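PDB 4MUQ: D,D-dipeptidase/D,D-carboxypeptidase from Enterococcus faecalis, which probably hydrolyses D-Ala-D-Ala and removes the terminal D-alanine of peptidoglycan precursors, as a zinc-dependent D,D-peptidase of vancomycin resistance. Local coordinates for residues 172-177 with 211-216; 215-220 with 238-243. All coordinates share one frame; numbering follows the deposited sequence.

Contact 1: 172-177 with 211-216; sequences VGYPHS and AEIEIY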
loop_
_atom_site.group_PDB
_atom_site.type_symbol
_atom_site.label_atom_id
_atom_site.label_comp_id
_atom_site.label_asym_id
_atom_site.label_seq_id
_atom_site.Cartn_x
_atom_site.Cartn_y
_atom_site.Cartn_z
ATOM N N VAL A 172 -0.443 -3.173 1.368
ATOM C CA VAL A 172 -1.477 -3.747 0.494
ATOM C C VAL A 172 -2.219 -4.875 1.187
ATOM O O VAL A 172 -3.279 -5.310 0.719
ATOM C CB VAL A 172 -0.904 -4.264 -0.841
ATOM C CG1 VAL A 172 -0.447 -3.101 -1.708
ATOM C CG2 VAL A 172 0.233 -5.254 -0.605
ATOM N N GLY A 173 -1.677 -5.355 2.301
ATOM C CA GLY A 173 -2.256 -6.476 3.013
ATOM C C GLY A 173 -1.685 -7.817 2.591
ATOM O O GLY A 173 -1.247 -7.996 1.452
ATOM N N TYR A 174 -1.679 -8.753 3.527
ATOM C CA TYR A 174 -1.298 -10.130 3.249
ATOM C C TYR A 174 -2.517 -10.834 2.649
ATOM O O TYR A 174 -3.643 -10.590 3.078
ATOM C CB TYR A 174 -0.897 -10.790 4.565
ATOM C CG TYR A 174 -0.312 -12.173 4.445
ATOM C CD1 TYR A 174 1.049 -12.353 4.195
ATOM C CD2 TYR A 174 -1.107 -13.298 4.602
ATOM C CE1 TYR A 174 1.592 -13.618 4.090
ATOM C CE2 TYR A 174 -0.567 -14.575 4.500
ATOM C CZ TYR A 174 0.781 -14.720 4.245
ATOM O OH TYR A 174 1.324 -15.983 4.144
ATOM N N PRO A 175 -2.311 -11.741 1.675
ATOM C CA PRO A 175 -1.045 -12.245 1.125
ATOM C C PRO A 175 -0.589 -11.502 -0.127
ATOM O O PRO A 175 0.404 -11.912 -0.747
ATOM C CB PRO A 175 -1.403 -13.685 0.752
ATOM C CG PRO A 175 -2.829 -13.568 0.282
ATOM C CD PRO A 175 -3.467 -12.498 1.157
ATOM N N HIS A 176 -1.285 -10.435 -0.503
ATOM C CA HIS A 176 -0.932 -9.697 -1.707
ATOM C C HIS A 176 0.525 -9.282 -1.723
ATOM O O HIS A 176 1.196 -9.418 -2.741
ATOM C CB HIS A 176 -1.849 -8.484 -1.869
ATOM C CG HIS A 176 -3.289 -8.842 -1.720
ATOM N ND1 HIS A 176 -4.007 -9.486 -2.710
ATOM C CD2 HIS A 176 -4.120 -8.730 -0.660
ATOM C CE1 HIS A 176 -5.229 -9.724 -2.271
ATOM N NE2 HIS A 176 -5.322 -9.281 -1.028
ATOM N N SER A 177 1.021 -8.785 -0.590
ATOM C CA SER A 177 2.414 -8.355 -0.509
ATOM C C SER A 177 3.390 -9.498 -0.761
ATOM O O SER A 177 4.464 -9.297 -1.345
ATOM C CB SER A 177 2.690 -7.711 0.851
ATOM O OG SER A 177 2.347 -8.587 1.896
ATOM N N ALA A 211 -4.423 -21.767 6.735
ATOM C CA ALA A 211 -5.447 -22.048 5.736
ATOM C C ALA A 211 -5.095 -21.506 4.347
ATOM O O ALA A 211 -4.221 -20.648 4.193
ATOM C CB ALA A 211 -6.791 -21.512 6.194
ATOM N N GLU A 212 -5.786 -22.024 3.337
ATOM C CA GLU A 212 -5.636 -21.540 1.975
ATOM C C GLU A 212 -6.342 -20.206 1.821
ATOM O O GLU A 212 -7.340 -19.938 2.492
ATOM C CB GLU A 212 -6.230 -22.546 0.989
ATOM C CG GLU A 212 -5.487 -23.863 0.937
ATOM C CD GLU A 212 -6.280 -24.943 0.235
ATOM O OE1 GLU A 212 -7.503 -25.034 0.478
ATOM O OE2 GLU A 212 -5.681 -25.702 -0.555
ATOM N N ILE A 213 -5.818 -19.373 0.930
ATOM C CA ILE A 213 -6.447 -18.104 0.615
ATOM C C ILE A 213 -6.687 -18.044 -0.886
ATOM O O ILE A 213 -5.795 -18.360 -1.673
ATOM C CB ILE A 213 -5.554 -16.919 1.033
ATOM C CG1 ILE A 213 -5.232 -17.006 2.530
ATOM C CG2 ILE A 213 -6.203 -15.587 0.656
ATOM C CD1 ILE A 213 -4.149 -16.033 2.977
ATOM N N GLU A 214 -7.897 -17.665 -1.278
ATOM C CA GLU A 214 -8.206 -17.469 -2.688
ATOM C C GLU A 214 -8.412 -15.998 -2.979
ATOM O O GLU A 214 -8.954 -15.259 -2.149
ATOM C CB GLU A 214 -9.450 -18.253 -3.093
ATOM C CG GLU A 214 -9.237 -19.751 -3.140
ATOM C CD GLU A 214 -10.414 -20.478 -3.748
ATOM O OE1 GLU A 214 -11.478 -20.528 -3.099
ATOM O OE2 GLU A 214 -10.274 -20.995 -4.878
ATOM N N ILE A 215 -7.962 -15.570 -4.153
ATOM C CA ILE A 215 -8.058 -14.174 -4.566
ATOM C C ILE A 215 -8.602 -14.118 -5.989
ATOM O O ILE A 215 -8.209 -14.921 -6.847
ATOM C CB ILE A 215 -6.684 -13.510 -4.550
ATOM C CG1 ILE A 215 -6.068 -13.613 -3.159
ATOM C CG2 ILE A 215 -6.785 -12.042 -4.933
ATOM C CD1 ILE A 215 -4.628 -13.198 -3.117
ATOM N N TYR A 216 -9.519 -13.189 -6.241
ATOM C CA TYR A 216 -10.036 -13.018 -7.594
ATOM C C TYR A 216 -10.490 -11.592 -7.865
ATOM O O TYR A 216 -10.757 -10.814 -6.942
ATOM C CB TYR A 216 -11.144 -14.039 -7.925
ATOM C CG TYR A 216 -12.389 -13.975 -7.066
ATOM C CD1 TYR A 216 -13.534 -13.321 -7.515
ATOM C CD2 TYR A 216 -12.428 -14.585 -5.819
ATOM C CE1 TYR A 216 -14.677 -13.274 -6.742
ATOM C CE2 TYR A 216 -13.568 -14.543 -5.038
ATOM C CZ TYR A 216 -14.689 -13.884 -5.506
ATOM O OH TYR A 216 -15.828 -13.839 -4.735
#
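The start of helix 176-183, a few residues after strand 168-171 of the peptidase domain, rests on one side of strand 213-219 of the C-terminal antiparallel sheet, with Pro175 and His176 against Ile213 and Ile215. Pro175, the N-cap residue, follows a cis peptide bond. Its CG meets the ends of both isoleucines, 3.9 Å from Ile213 CD1 and equally near Ile215 CD1. Ile213 and Ile215 alternate with Glu214, so both point at the helix start while Glu214 turns away. With CG1 beside the backbone N (chi1 -57° in Ile213) and the chain extended beyond it, CD1 of each isoleucine reaches the proline. The Tyr174 side chain crosses Ile213 at about a right angle, CE2 standing 4.2 Å from Ile213 CD1. His176 meets Ile215 with CE1, 3.6 Å from its CD1, while Ile215 CG2 lies in plane at the imidazole edge. No hydrogen bond spans the two segments. Outside them, Tyr190 bonds to ND1 of the imidazole and Thr248 of the adjoining strand to NE2, which together probably fix the ring's rotation and turn CE1, between the two nitrogens, toward Ile215. The join is therefore apolar, and the imidazole at its border has both nitrogens satisfied.

Contact 2: 215-220 with 238-243; sequences IYYVPA and SGNNID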
loop_
_atom_site.group_PDB
_atom_site.type_symbol
_atom_site.label_atom_id
_atom_site.label_comp_id
_atom_site.label_asym_id
_atom_site.label_seq_id
_atom_site.Cartn_x
_atom_site.Cartn_y
_atom_site.Cartn_z
ATOM N N ILE A 215 -7.962 -15.570 -4.153
ATOM C CA ILE A 215 -8.058 -14.174 -4.566
ATOM C C ILE A 215 -8.602 -14.118 -5.989
ATOM O O ILE A 215 -8.209 -14.921 -6.847
ATOM C CB ILE A 215 -6.684 -13.510 -4.550
ATOM C CG1 ILE A 215 -6.068 -13.613 -3.159
ATOM C CG2 ILE A 215 -6.785 -12.042 -4.933
ATOM C CD1 ILE A 215 -4.628 -13.198 -3.117
ATOM N N TYR A 216 -9.519 -13.189 -6.241
ATOM C CA TYR A 216 -10.036 -13.018 -7.594
ATOM C C TYR A 216 -10.490 -11.592 -7.865
ATOM O O TYR A 216 -10.757 -10.814 -6.942
ATOM C CB TYR A 216 -11.144 -14.039 -7.925
ATOM C CG TYR A 216 -12.389 -13.975 -7.066
ATOM C CD1 TYR A 216 -13.534 -13.321 -7.515
ATOM C CD2 TYR A 216 -12.428 -14.585 -5.819
ATOM C CE1 TYR A 216 -14.677 -13.274 -6.742
ATOM C CE2 TYR A 216 -13.568 -14.543 -5.038
ATOM C CZ TYR A 216 -14.689 -13.884 -5.506
ATOM O OH TYR A 216 -15.828 -13.839 -4.735
ATOM N N TYR A 217 -10.556 -11.263 -9.149
ATOM C CA TYR A 217 -10.957 -9.947 -9.609
ATOM C C TYR A 217 -12.403 -9.974 -10.082
ATOM O O TYR A 217 -12.847 -10.955 -10.677
ATOM C CB TYR A 217 -10.045 -9.518 -10.759
ATOM C CG TYR A 217 -10.491 -8.265 -11.474
ATOM C CD1 TYR A 217 -10.267 -7.007 -10.922
ATOM C CD2 TYR A 217 -11.122 -8.339 -12.706
ATOM C CE1 TYR A 217 -10.669 -5.866 -11.581
ATOM C CE2 TYR A 217 -11.527 -7.203 -13.366
ATOM C CZ TYR A 217 -11.294 -5.966 -12.796
ATOM O OH TYR A 217 -11.700 -4.834 -13.465
ATOM N N VAL A 218 -13.129 -8.896 -9.797
ATOM C CA VAL A 218 -14.499 -8.712 -10.253
ATOM C C VAL A 218 -14.597 -7.341 -10.911
ATOM O O VAL A 218 -14.394 -6.326 -10.253
ATOM C CB VAL A 218 -15.499 -8.770 -9.078
ATOM C CG1 VAL A 218 -16.921 -8.545 -9.573
ATOM C CG2 VAL A 218 -15.398 -10.099 -8.346
ATOM N N PRO A 219 -14.885 -7.293 -12.217
ATOM C CA PRO A 219 -15.019 -5.982 -12.866
ATOM C C PRO A 219 -16.240 -5.210 -12.357
ATOM O O PRO A 219 -17.298 -5.796 -12.121
ATOM C CB PRO A 219 -15.219 -6.349 -14.340
ATOM C CG PRO A 219 -15.841 -7.717 -14.309
ATOM C CD PRO A 219 -15.181 -8.405 -13.141
ATOM N N ALA A 220 -16.103 -3.899 -12.201
ATOM C CA ALA A 220 -17.223 -3.083 -11.749
ATOM C C ALA A 220 -18.230 -2.859 -12.865
ATOM O O ALA A 220 -17.861 -2.558 -14.003
ATOM C CB ALA A 220 -16.730 -1.747 -11.217
ATOM N N SER A 238 -11.503 -5.072 -1.844
ATOM C CA SER A 238 -10.945 -3.745 -2.096
ATOM C C SER A 238 -11.241 -3.331 -3.525
ATOM O O SER A 238 -11.275 -4.170 -4.422
ATOM C CB SER A 238 -9.424 -3.759 -1.909
ATOM O OG SER A 238 -8.877 -2.482 -2.221
ATOM N N GLY A 239 -11.429 -2.040 -3.750
ATOM C CA GLY A 239 -11.338 -1.519 -5.102
ATOM C C GLY A 239 -9.884 -1.511 -5.563
ATOM O O GLY A 239 -8.943 -1.537 -4.735
ATOM N N ASN A 240 -9.673 -1.436 -6.875
ATOM C CA ASN A 240 -8.314 -1.275 -7.385
ATOM C C ASN A 240 -8.002 0.150 -7.845
ATOM O O ASN A 240 -6.908 0.427 -8.351
ATOM C CB ASN A 240 -7.974 -2.297 -8.471
ATOM C CG ASN A 240 -8.786 -2.118 -9.750
ATOM O OD1 ASN A 240 -9.552 -1.156 -9.914
ATOM N ND2 ASN A 240 -8.618 -3.060 -10.675
ATOM N N ASN A 241 -8.981 1.034 -7.659
ATOM C CA ASN A 241 -8.890 2.461 -7.996
ATOM C C ASN A 241 -9.072 2.755 -9.478
ATOM O O ASN A 241 -8.901 3.893 -9.922
ATOM C CB ASN A 241 -7.576 3.100 -7.498
ATOM C CG ASN A 241 -7.723 4.579 -7.231
ATOM O OD1 ASN A 241 -8.760 5.036 -6.742
ATOM N ND2 ASN A 241 -6.679 5.351 -7.554
ATOM N N ILE A 242 -9.446 1.732 -10.243
ATOM C CA ILE A 242 -9.499 1.878 -11.693
ATOM C C ILE A 242 -10.803 1.362 -12.297
ATOM O O ILE A 242 -11.544 2.104 -12.943
ATOM C CB ILE A 242 -8.331 1.126 -12.378
ATOM C CG1 ILE A 242 -6.985 1.500 -11.758
ATOM C CG2 ILE A 242 -8.331 1.390 -13.884
ATOM C CD1 ILE A 242 -5.826 0.679 -12.313
ATOM N N ASP A 243 -11.088 0.084 -12.084
ATOM C CA ASP A 243 -12.138 -0.543 -12.863
ATOM C C ASP A 243 -12.843 -1.696 -12.182
ATOM O O ASP A 243 -13.709 -2.300 -12.788
ATOM C CB ASP A 243 -11.575 -1.000 -14.222
ATOM C CG ASP A 243 -10.341 -1.896 -14.082
ATOM O OD1 ASP A 243 -10.250 -2.642 -13.086
ATOM O OD2 ASP A 243 -9.470 -1.861 -14.983
HETATM O O HOH W 1 -15.341 -1.647 -15.012
#
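Tyr217 reaches from strand 213-219 to Asp243, in the turn that follows strand 234-239. From CB the side chain swings CG anti to the backbone N (chi1 171°), which brings the far end of the ring to the turn although CB itself does not head for it. CE1 passes 3.6 Å from Asn240 ND2, the amide lying obliquely to the ring with the two planes 29° apart. CZ follows, 3.5 Å from Asp243 OD1, and OH donates to Asp243 OD1 over 2.7 Å. That oxygen sits at the ring edge, near the ring plane, but the phenol comes to it from above the carboxylate, whose plane is turned 77° from the ring. Asn240 ND2 donates to the same OD1 from the opposite face, at 2.9 Å and nearly straight, so one O-H and one N-H grip the same oxygen. Asn240 OD1 accepts from Ile242 N, an Asx turn, and at 2.9 Å from Asp243 N, in the carbonyl plane on a lone pair, which extends it to an Asx motif; Gly244 N adds a third bond. With CG between its backbone N and carbonyl carbon, the Asn240 amide tucks back over its own turn, where both of its ends are used. Asp243 OD2 forms a salt bridge with Lys195, which probably helps keep the carboxylate ionised. Ala220 N donates to Asp243 O over 2.9 Å, and Ala220 CB comes to 3.4 Å from that carbonyl oxygen. A water donates to both Ala220 O and Asp243 O, 2.8 Å from the latter, bridging strand end and turn.

In the fold
Both contacts use strand 213-219, and Ile215 and Tyr216 belong to both ranges, yet their centres lie 14 Å apart. Contact 1 is buried: it brings the helix start at 176 onto the first half of the strand and so joins the C-terminal sheet to the zinc-peptidase part of the chain. Contact 2 is partly buried and stays within the C-terminal sheet region, tying the strand's far end to the turn between strands 234-239 and 244-250. The chemistry changes accordingly, from methyl, proline and ring carbons without a hydrogen bond between segments to a carboxylate, an amide, a phenol and a bridging water. Both lie away from the zinc site.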